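Local coordinates for protein chlorella virus DNA ligase-adenylate (Chlorella virus, PDB 1FVI) that probably seals nicks in DNA at the expense of ATP, by way of a covalent enzyme-adenylate intermediate, at residues Y150-L155 and P283-F288; K170-F173 and K179-I182; I197-L202 and Q260-Y265. The protein carries 1 engineered substitution. One frame throughout, in Å; residues are numbered along the deposited sequence.

Interaction 1 (Y150-L155 and P283-F288); sequences YERDVL and PRFPVF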
loop_
_atom_site.group_PDB
_atom_site.type_symbol
_atom_site.label_atom_id
_atom_site.label_comp_id
_atom_site.label_asym_id
_atom_site.label_seq_id
_atom_site.Cartn_x
_atom_site.Cartn_y
_atom_site.Cartn_z
ATOM N N TYR A 150 1.530 -12.407 2.182
ATOM C CA TYR A 150 1.406 -11.182 1.405
ATOM C C TYR A 150 1.047 -9.966 2.281
ATOM O O TYR A 150 1.609 -8.871 2.094
ATOM C CB TYR A 150 0.386 -11.372 0.271
ATOM C CG TYR A 150 0.327 -10.178 -0.638
ATOM C CD1 TYR A 150 1.419 -9.851 -1.451
ATOM C CD2 TYR A 150 -0.785 -9.332 -0.647
ATOM C CE1 TYR A 150 1.411 -8.715 -2.236
ATOM C CE2 TYR A 150 -0.801 -8.181 -1.438
ATOM C CZ TYR A 150 0.306 -7.883 -2.221
ATOM O OH TYR A 150 0.365 -6.728 -2.944
ATOM N N GLU A 151 0.139 -10.165 3.248
ATOM C CA GLU A 151 -0.278 -9.086 4.156
ATOM C C GLU A 151 0.917 -8.658 5.011
ATOM O O GLU A 151 1.136 -7.460 5.204
ATOM C CB GLU A 151 -1.459 -9.497 5.065
ATOM C CG GLU A 151 -1.912 -8.335 5.996
ATOM C CD GLU A 151 -3.264 -8.521 6.693
ATOM O OE1 GLU A 151 -3.525 -7.790 7.668
ATOM O OE2 GLU A 151 -4.079 -9.362 6.267
ATOM N N ARG A 152 1.653 -9.641 5.544
ATOM C CA ARG A 152 2.858 -9.382 6.336
ATOM C C ARG A 152 3.834 -8.526 5.506
ATOM O O ARG A 152 4.356 -7.512 5.974
ATOM C CB ARG A 152 3.537 -10.709 6.686
ATOM C CG ARG A 152 4.937 -10.564 7.292
ATOM C CD ARG A 152 5.808 -11.790 7.020
ATOM N NE ARG A 152 5.965 -12.064 5.591
ATOM C CZ ARG A 152 6.331 -13.240 5.081
ATOM N NH1 ARG A 152 6.596 -14.268 5.872
ATOM N NH2 ARG A 152 6.359 -13.418 3.765
ATOM N N ASP A 153 4.067 -8.937 4.261
ATOM C CA ASP A 153 4.974 -8.218 3.362
ATOM C C ASP A 153 4.523 -6.794 3.152
ATOM O O ASP A 153 5.282 -5.840 3.313
ATOM C CB ASP A 153 5.039 -8.927 2.008
ATOM C CG ASP A 153 5.899 -10.173 2.048
ATOM O OD1 ASP A 153 6.678 -10.322 3.018
ATOM O OD2 ASP A 153 5.807 -11.003 1.113
ATOM N N VAL A 154 3.260 -6.677 2.774
ATOM C CA VAL A 154 2.610 -5.406 2.516
ATOM C C VAL A 154 2.641 -4.480 3.749
ATOM O O VAL A 154 2.975 -3.294 3.640
ATOM C CB VAL A 154 1.190 -5.702 1.911
ATOM C CG1 VAL A 154 0.117 -4.879 2.532
ATOM C CG2 VAL A 154 1.252 -5.557 0.400
ATOM N N LEU A 155 2.366 -5.038 4.923
ATOM C CA LEU A 155 2.420 -4.260 6.162
ATOM C C LEU A 155 3.860 -3.833 6.459
ATOM O O LEU A 155 4.105 -2.750 6.991
ATOM C CB LEU A 155 1.910 -5.086 7.342
ATOM C CG LEU A 155 0.412 -5.298 7.309
ATOM C CD1 LEU A 155 -0.003 -6.310 8.371
ATOM C CD2 LEU A 155 -0.236 -3.934 7.511
ATOM N N PRO A 283 3.765 -15.369 18.201
ATOM C CA PRO A 283 2.966 -14.689 17.176
ATOM C C PRO A 283 3.504 -14.973 15.782
ATOM O O PRO A 283 4.703 -14.865 15.551
ATOM C CB PRO A 283 3.142 -13.218 17.541
ATOM C CG PRO A 283 3.283 -13.265 19.031
ATOM C CD PRO A 283 4.252 -14.404 19.200
ATOM N N ARG A 284 2.620 -15.364 14.867
ATOM C CA ARG A 284 3.020 -15.657 13.495
ATOM C C ARG A 284 3.145 -14.367 12.687
ATOM O O ARG A 284 2.433 -13.392 12.960
ATOM C CB ARG A 284 2.000 -16.585 12.831
ATOM C CG ARG A 284 2.007 -17.996 13.365
ATOM C CD ARG A 284 3.347 -18.683 13.107
ATOM N NE ARG A 284 3.724 -18.649 11.692
ATOM C CZ ARG A 284 3.642 -19.688 10.864
ATOM N NH1 ARG A 284 3.191 -20.860 11.296
ATOM N NH2 ARG A 284 4.030 -19.559 9.600
ATOM N N PHE A 285 4.092 -14.347 11.746
ATOM C CA PHE A 285 4.326 -13.189 10.871
ATOM C C PHE A 285 4.306 -11.804 11.568
ATOM O O PHE A 285 3.631 -10.883 11.116
ATOM C CB PHE A 285 3.265 -13.170 9.769
ATOM C CG PHE A 285 3.165 -14.437 8.978
ATOM C CD1 PHE A 285 1.930 -15.051 8.791
ATOM C CD2 PHE A 285 4.281 -14.980 8.362
ATOM C CE1 PHE A 285 1.804 -16.188 7.996
ATOM C CE2 PHE A 285 4.168 -16.118 7.564
ATOM C CZ PHE A 285 2.924 -16.722 7.381
ATOM N N PRO A 286 5.034 -11.640 12.678
ATOM C CA PRO A 286 4.996 -10.321 13.324
ATOM C C PRO A 286 5.603 -9.207 12.465
ATOM O O PRO A 286 6.571 -9.423 11.724
ATOM C CB PRO A 286 5.791 -10.553 14.617
ATOM C CG PRO A 286 6.793 -11.612 14.202
ATOM C CD PRO A 286 5.947 -12.556 13.390
ATOM N N VAL A 287 5.040 -8.011 12.581
ATOM C CA VAL A 287 5.507 -6.864 11.811
ATOM C C VAL A 287 5.499 -5.628 12.688
ATOM O O VAL A 287 4.494 -5.332 13.330
ATOM C CB VAL A 287 4.582 -6.547 10.584
ATOM C CG1 VAL A 287 5.241 -5.492 9.679
ATOM C CG2 VAL A 287 4.269 -7.792 9.803
ATOM N N PHE A 288 6.615 -4.898 12.684
ATOM C CA PHE A 288 6.733 -3.671 13.449
ATOM C C PHE A 288 5.898 -2.596 12.772
ATOM O O PHE A 288 5.946 -2.433 11.551
ATOM C CB PHE A 288 8.195 -3.222 13.496
ATOM C CG PHE A 288 8.393 -1.831 14.035
ATOM C CD1 PHE A 288 8.324 -1.584 15.396
ATOM C CD2 PHE A 288 8.688 -0.783 13.183
ATOM C CE1 PHE A 288 8.551 -0.321 15.896
ATOM C CE2 PHE A 288 8.918 0.493 13.673
ATOM C CZ PHE A 288 8.851 0.727 15.036
HETATM O O HOH W 1 5.329 -1.367 9.185
#

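Interaction 2 (K170-F173 and K179-I182); sequences KYKF and KEGI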
loop_
_atom_site.group_PDB
_atom_site.type_symbol
_atom_site.label_atom_id
_atom_site.label_comp_id
_atom_site.label_asym_id
_atom_site.label_seq_id
_atom_site.Cartn_x
_atom_site.Cartn_y
_atom_site.Cartn_z
ATOM N N LYS A 170 -15.001 -6.985 -13.644
ATOM C CA LYS A 170 -15.270 -5.821 -14.463
ATOM C C LYS A 170 -15.024 -4.603 -13.598
ATOM O O LYS A 170 -14.776 -4.722 -12.396
ATOM C CB LYS A 170 -16.747 -5.798 -14.869
ATOM C CG LYS A 170 -17.390 -7.171 -14.986
ATOM C CD LYS A 170 -17.779 -7.727 -13.621
ATOM C CE LYS A 170 -17.478 -9.205 -13.512
ATOM N NZ LYS A 170 -17.674 -9.647 -12.119
ATOM N N TYR A 171 -15.083 -3.429 -14.214
ATOM C CA TYR A 171 -14.952 -2.192 -13.466
ATOM C C TYR A 171 -16.392 -1.820 -13.093
ATOM O O TYR A 171 -17.154 -1.311 -13.924
ATOM C CB TYR A 171 -14.303 -1.072 -14.303
ATOM C CG TYR A 171 -13.932 0.109 -13.442
ATOM C CD1 TYR A 171 -12.606 0.347 -13.087
ATOM C CD2 TYR A 171 -14.919 0.939 -12.902
ATOM C CE1 TYR A 171 -12.278 1.386 -12.210
ATOM C CE2 TYR A 171 -14.593 1.966 -12.025
ATOM C CZ TYR A 171 -13.276 2.185 -11.685
ATOM O OH TYR A 171 -12.963 3.203 -10.812
ATOM N N LYS A 172 -16.767 -2.119 -11.856
ATOM C CA LYS A 172 -18.109 -1.836 -11.364
ATOM C C LYS A 172 -18.266 -0.383 -10.931
ATOM O O LYS A 172 -17.423 0.149 -10.206
ATOM C CB LYS A 172 -18.446 -2.771 -10.189
ATOM C CG LYS A 172 -19.883 -2.659 -9.676
ATOM C CD LYS A 172 -20.135 -3.639 -8.552
ATOM C CE LYS A 172 -21.503 -3.434 -7.937
ATOM N NZ LYS A 172 -21.802 -4.416 -6.860
ATOM N N PHE A 173 -19.344 0.262 -11.379
ATOM C CA PHE A 173 -19.603 1.654 -11.009
ATOM C C PHE A 173 -20.346 1.623 -9.675
ATOM O O PHE A 173 -21.519 1.971 -9.583
ATOM C CB PHE A 173 -20.420 2.362 -12.098
ATOM C CG PHE A 173 -19.772 2.324 -13.462
ATOM C CD1 PHE A 173 -20.541 2.282 -14.615
ATOM C CD2 PHE A 173 -18.387 2.373 -13.594
ATOM C CE1 PHE A 173 -19.934 2.301 -15.885
ATOM C CE2 PHE A 173 -17.769 2.392 -14.854
ATOM C CZ PHE A 173 -18.547 2.358 -16.000
ATOM N N LYS A 179 -19.718 -11.688 -2.575
ATOM C CA LYS A 179 -19.985 -12.746 -3.551
ATOM C C LYS A 179 -19.416 -12.436 -4.925
ATOM O O LYS A 179 -18.928 -13.332 -5.612
ATOM C CB LYS A 179 -21.485 -13.008 -3.688
ATOM C CG LYS A 179 -22.168 -13.586 -2.457
ATOM C CD LYS A 179 -23.675 -13.675 -2.702
ATOM C CE LYS A 179 -24.465 -13.972 -1.434
ATOM N NZ LYS A 179 -25.932 -13.935 -1.700
ATOM N N GLU A 180 -19.497 -11.179 -5.339
ATOM C CA GLU A 180 -18.950 -10.779 -6.637
ATOM C C GLU A 180 -17.435 -10.968 -6.658
ATOM O O GLU A 180 -16.856 -11.310 -7.693
ATOM C CB GLU A 180 -19.289 -9.317 -6.939
ATOM C CG GLU A 180 -20.669 -9.121 -7.519
ATOM C CD GLU A 180 -21.123 -7.671 -7.510
ATOM O OE1 GLU A 180 -20.484 -6.826 -6.852
ATOM O OE2 GLU A 180 -22.155 -7.374 -8.143
ATOM N N GLY A 181 -16.804 -10.742 -5.507
ATOM C CA GLY A 181 -15.365 -10.881 -5.398
ATOM C C GLY A 181 -14.606 -10.034 -6.408
ATOM O O GLY A 181 -13.517 -10.421 -6.831
ATOM N N ILE A 182 -15.163 -8.873 -6.771
ATOM C CA ILE A 182 -14.536 -7.987 -7.761
ATOM C C ILE A 182 -13.430 -7.185 -7.110
ATOM O O ILE A 182 -12.321 -7.083 -7.642
ATOM C CB ILE A 182 -15.589 -7.029 -8.420
ATOM C CG1 ILE A 182 -16.575 -7.829 -9.283
ATOM C CG2 ILE A 182 -14.917 -5.961 -9.276
ATOM C CD1 ILE A 182 -17.767 -7.015 -9.714
#

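Interaction 3 (I197-L202 and Q260-Y265); sequences ISMTAL and QNKESY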
loop_
_atom_site.group_PDB
_atom_site.type_symbol
_atom_site.label_atom_id
_atom_site.label_comp_id
_atom_site.label_asym_id
_atom_site.label_seq_id
_atom_site.Cartn_x
_atom_site.Cartn_y
_atom_site.Cartn_z
ATOM N N ILE A 197 13.155 -5.353 24.902
ATOM C CA ILE A 197 14.094 -5.781 25.936
ATOM C C ILE A 197 15.550 -5.766 25.454
ATOM O O ILE A 197 16.441 -5.373 26.198
ATOM C CB ILE A 197 13.718 -7.144 26.528
ATOM C CG1 ILE A 197 13.870 -8.242 25.499
ATOM C CG2 ILE A 197 12.274 -7.117 27.038
ATOM C CD1 ILE A 197 13.197 -9.529 25.923
ATOM N N SER A 198 15.778 -6.121 24.195
ATOM C CA SER A 198 17.127 -6.107 23.626
ATOM C C SER A 198 17.080 -5.949 22.091
ATOM O O SER A 198 16.007 -5.930 21.505
ATOM C CB SER A 198 17.898 -7.377 24.018
ATOM O OG SER A 198 17.293 -8.532 23.465
ATOM N N MET A 199 18.247 -5.797 21.461
ATOM C CA MET A 199 18.347 -5.647 20.010
ATOM C C MET A 199 19.481 -6.476 19.436
ATOM O O MET A 199 20.452 -6.797 20.126
ATOM C CB MET A 199 18.578 -4.190 19.616
ATOM C CG MET A 199 17.422 -3.280 19.909
ATOM S SD MET A 199 17.772 -1.616 19.378
ATOM C CE MET A 199 16.355 -0.769 20.133
ATOM N N THR A 200 19.357 -6.792 18.153
ATOM C CA THR A 200 20.357 -7.569 17.457
ATOM C C THR A 200 20.725 -6.767 16.216
ATOM O O THR A 200 19.830 -6.313 15.493
ATOM C CB THR A 200 19.792 -8.916 17.022
ATOM O OG1 THR A 200 19.236 -9.575 18.157
ATOM C CG2 THR A 200 20.880 -9.787 16.440
ATOM N N ALA A 201 22.031 -6.560 16.006
ATOM C CA ALA A 201 22.540 -5.811 14.856
ATOM C C ALA A 201 22.279 -6.521 13.521
ATOM O O ALA A 201 22.032 -7.733 13.484
ATOM C CB ALA A 201 24.020 -5.547 15.026
ATOM N N LEU A 202 22.380 -5.761 12.430
ATOM C CA LEU A 202 22.141 -6.282 11.085
ATOM C C LEU A 202 23.358 -6.857 10.351
ATOM O O LEU A 202 23.270 -7.938 9.766
ATOM C CB LEU A 202 21.470 -5.203 10.225
ATOM C CG LEU A 202 21.184 -5.478 8.743
ATOM C CD1 LEU A 202 20.372 -6.763 8.552
ATOM C CD2 LEU A 202 20.440 -4.283 8.156
ATOM N N GLN A 260 21.667 3.403 17.043
ATOM C CA GLN A 260 22.529 4.462 17.541
ATOM C C GLN A 260 22.090 4.882 18.945
ATOM O O GLN A 260 22.920 5.225 19.790
ATOM C CB GLN A 260 22.511 5.662 16.596
ATOM C CG GLN A 260 23.057 5.368 15.212
ATOM C CD GLN A 260 24.474 4.817 15.241
ATOM O OE1 GLN A 260 24.772 3.793 14.616
ATOM N NE2 GLN A 260 25.360 5.503 15.961
ATOM N N ASN A 261 20.784 4.838 19.200
ATOM C CA ASN A 261 20.253 5.205 20.508
ATOM C C ASN A 261 19.490 4.065 21.164
ATOM O O ASN A 261 18.519 4.311 21.869
ATOM C CB ASN A 261 19.333 6.426 20.389
ATOM C CG ASN A 261 20.095 7.720 20.188
ATOM O OD1 ASN A 261 20.341 8.137 19.054
ATOM N ND2 ASN A 261 20.472 8.367 21.292
ATOM N N LYS A 262 19.942 2.828 20.969
ATOM C CA LYS A 262 19.247 1.671 21.539
ATOM C C LYS A 262 18.992 1.716 23.036
ATOM O O LYS A 262 17.960 1.263 23.528
ATOM C CB LYS A 262 19.930 0.358 21.142
ATOM C CG LYS A 262 21.388 0.237 21.453
ATOM C CD LYS A 262 21.894 -1.083 20.908
ATOM C CE LYS A 262 23.402 -1.200 21.027
ATOM N NZ LYS A 262 24.121 -0.137 20.268
ATOM N N GLU A 263 19.909 2.342 23.746
ATOM C CA GLU A 263 19.810 2.473 25.182
ATOM C C GLU A 263 18.555 3.275 25.548
ATOM O O GLU A 263 18.064 3.178 26.667
ATOM C CB GLU A 263 21.072 3.166 25.705
ATOM C CG GLU A 263 22.411 2.592 25.152
ATOM C CD GLU A 263 22.754 2.998 23.700
ATOM O OE1 GLU A 263 22.380 4.110 23.267
ATOM O OE2 GLU A 263 23.419 2.202 22.997
ATOM N N SER A 264 18.044 4.045 24.582
ATOM C CA SER A 264 16.841 4.891 24.729
ATOM C C SER A 264 15.500 4.187 24.491
ATOM O O SER A 264 14.466 4.625 25.006
ATOM C CB SER A 264 16.901 6.092 23.771
ATOM O OG SER A 264 17.976 6.956 24.082
ATOM N N TYR A 265 15.507 3.130 23.685
ATOM C CA TYR A 265 14.279 2.413 23.370
ATOM C C TYR A 265 14.029 1.183 24.218
ATOM O O TYR A 265 12.932 0.618 24.170
ATOM C CB TYR A 265 14.246 2.045 21.893
ATOM C CG TYR A 265 14.472 3.243 21.019
ATOM C CD1 TYR A 265 15.715 3.466 20.420
ATOM C CD2 TYR A 265 13.481 4.212 20.873
ATOM C CE1 TYR A 265 15.969 4.619 19.715
ATOM C CE2 TYR A 265 13.724 5.375 20.165
ATOM C CZ TYR A 265 14.974 5.572 19.591
ATOM O OH TYR A 265 15.232 6.738 18.913
#

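Interaction 1 (Y150-L155 and P283-F288)
Arg152 and Leu155 meet Phe285 and Val287 where a helix of the adenylate-binding domain lies against the edge of the OB domain. The tightly packed part is the buried one, formed by Val287 and Leu155. Val287 directs its CB at the helix, and its two methyls divide the work. CG2 packs on the aliphatic stem of Arg152, 3.8 Å from Arg152 CG. CG1 reaches the next helical turn, 4.1 Å from Leu155 CB. These contacts are apolar, and no direct hydrogen bond links the two segments. A water bridges the backbones instead, 2.9 Å from Leu155 O and 2.7 Å from Phe288 O.

The more solvent-exposed side is that of Arg152 and Phe285, both only partly buried. The arginine leaves the helix with CG anti to the backbone N (chi1 169°). A bend at chi3 then turns the guanidinium along the helix surface. Arg152 NH1 stands 3.5 Å from Phe285 CD2, and the guanidinium and ring planes are perpendicular. Lower on the stem, Arg152 CD is 3.8 Å from Phe285 CD2. Asp153, the next residue, forms a salt bridge with the same guanidinium. Arg152 NE donates to Asp153 OD1 at 3.2 Å, meeting that oxygen from above the carboxylate plane. This bond, with a weak one from Arg152 NH2 to the same oxygen, probably limits the rotation of the group beside the ring.

The contact is an interdomain one, between helix 144-156 and the edge strand 286-291, where the chain turns a corner at Phe285. Phe189, in the connection between the domains, touches Arg152, Leu155 and Phe285. Val287 makes a backbone hydrogen bond with Lys273 of strand 269-275. Tyr150 and Val154 of the helix pack on strand 21-25.

Interaction 2 (K170-F173 and K179-I182)
Lys170 and Ile182 are the closest pair of CA atoms, 7.1 Å apart, between two irregular segments that share no backbone hydrogen bond. Both belong to the long loop of a beta-hairpin in the nucleotidyltransferase domain. The loop joins strands 162-165 and 184-186, which are antiparallel neighbours in one sheet. The second of these strands carries Lys185, which binds AMP.

The part without hydrogen bonds rests on Ile182, which is buried. The carbonyl oxygen and the amine of Lys170 lie against its aliphatic branches. Ile182 CG2 packs on the backbone, 3.4 Å from Lys170 O. The other branch runs across the side chain of Lys170 at about a right angle. Lys170 bends at chi2 (80°) and again at chi3, and this folds its amine back beside the isoleucine. Lys170 NZ ends 3.5 Å from Ile182 CG1, while Lys170 CD is 4.0 Å from Ile182 CD1. The amine is also near that of Lys166, a like charge that the Glu180 carboxylate may offset in part.

The polar part is a salt bridge across the loop. Lys172 is fully extended, with CG anti to its backbone N (chi1 -174°), and this carries the amine to the carboxylate of Glu180. The two side chains cross at about a right angle. Arg175 O accepts a further bond from the lysine amine, and Thr177 N donates to Glu180 OE1. The ion pair is thus fixed from within the loop it closes. Ser176 OG also hydrogen-bonds the backbone N of Ile182.

The two carboxylate oxygens are used unequally. Lys172 NZ meets the syn lone pair of Glu180 OE1 at 2.7 Å, and reaches Glu180 OE2 only weakly, at 3.2 Å.

Interaction 3 (I197-L202 and Q260-Y265)
Tyr265 receives Met199 at the root of its side chain, with Met199 CE 3.9 Å from Tyr265 CB. The phenol ring leads away from the methionine and pairs edge-to-face with Phe258; Met199 CE meets it only obliquely, near CB. A second flat group, the indole of Trp259, has Lys262 as its cation-pi partner, and Met199 touches that tryptophan too.

Within 197-202, Met199 alone reaches the other segment. Its chain is extended beyond CG (chi2 -179°), which brings sulfur and methyl to a short, weakly bonded helical turn, about 262-265. The sulfur lies against Lys262, with Met199 SD 3.4 Å from Lys262 CB. The methyl fits between Lys262 and Tyr265, three residues apart, with Met199 CE 3.9 Å from Lys262 CB as well. Lys262 offers only its first carbon to the methionine. Its chain then leads away and bends at chi4 (-61°), where NZ bonds Trp259 O.

No hydrogen bond joins the two segments. The contact is small and lies at the surface, away from the AMP site.

Within the OB domain it joins the central strand of the sheet to the helical segment between strands 244-246 and 269-275. Phe258 and Trp259 of helix 252-260 also touch the methionine, as does Ile235 of strand 232-237. That strand pairs with 190-201, where Ile197 and Ser198 form a classic beta bulge opposite Glu236.

Overall arrangement
Interaction 1 joins the two domains, whereas interaction 2 lies within the nucleotidyltransferase domain and interaction 3 within the OB domain. Along the chain, interactions 2 and 3 are both nested inside the loop closed by interaction 1. Interactions 1 and 3 reach the same OB sheet, their centres 21 Å apart. Interactions 2 and 3 lie on opposite sides of the chain's centre, 47 Å apart between centres. Two of the three lie within about 11 Å of AMP without belonging to its pocket. The side chain of Ile182 is about 10 Å from AMP, and that of Leu155 about 11 Å. Leu155 is also about 8 Å from Lys26, the covalent AMP site, measured between side chains.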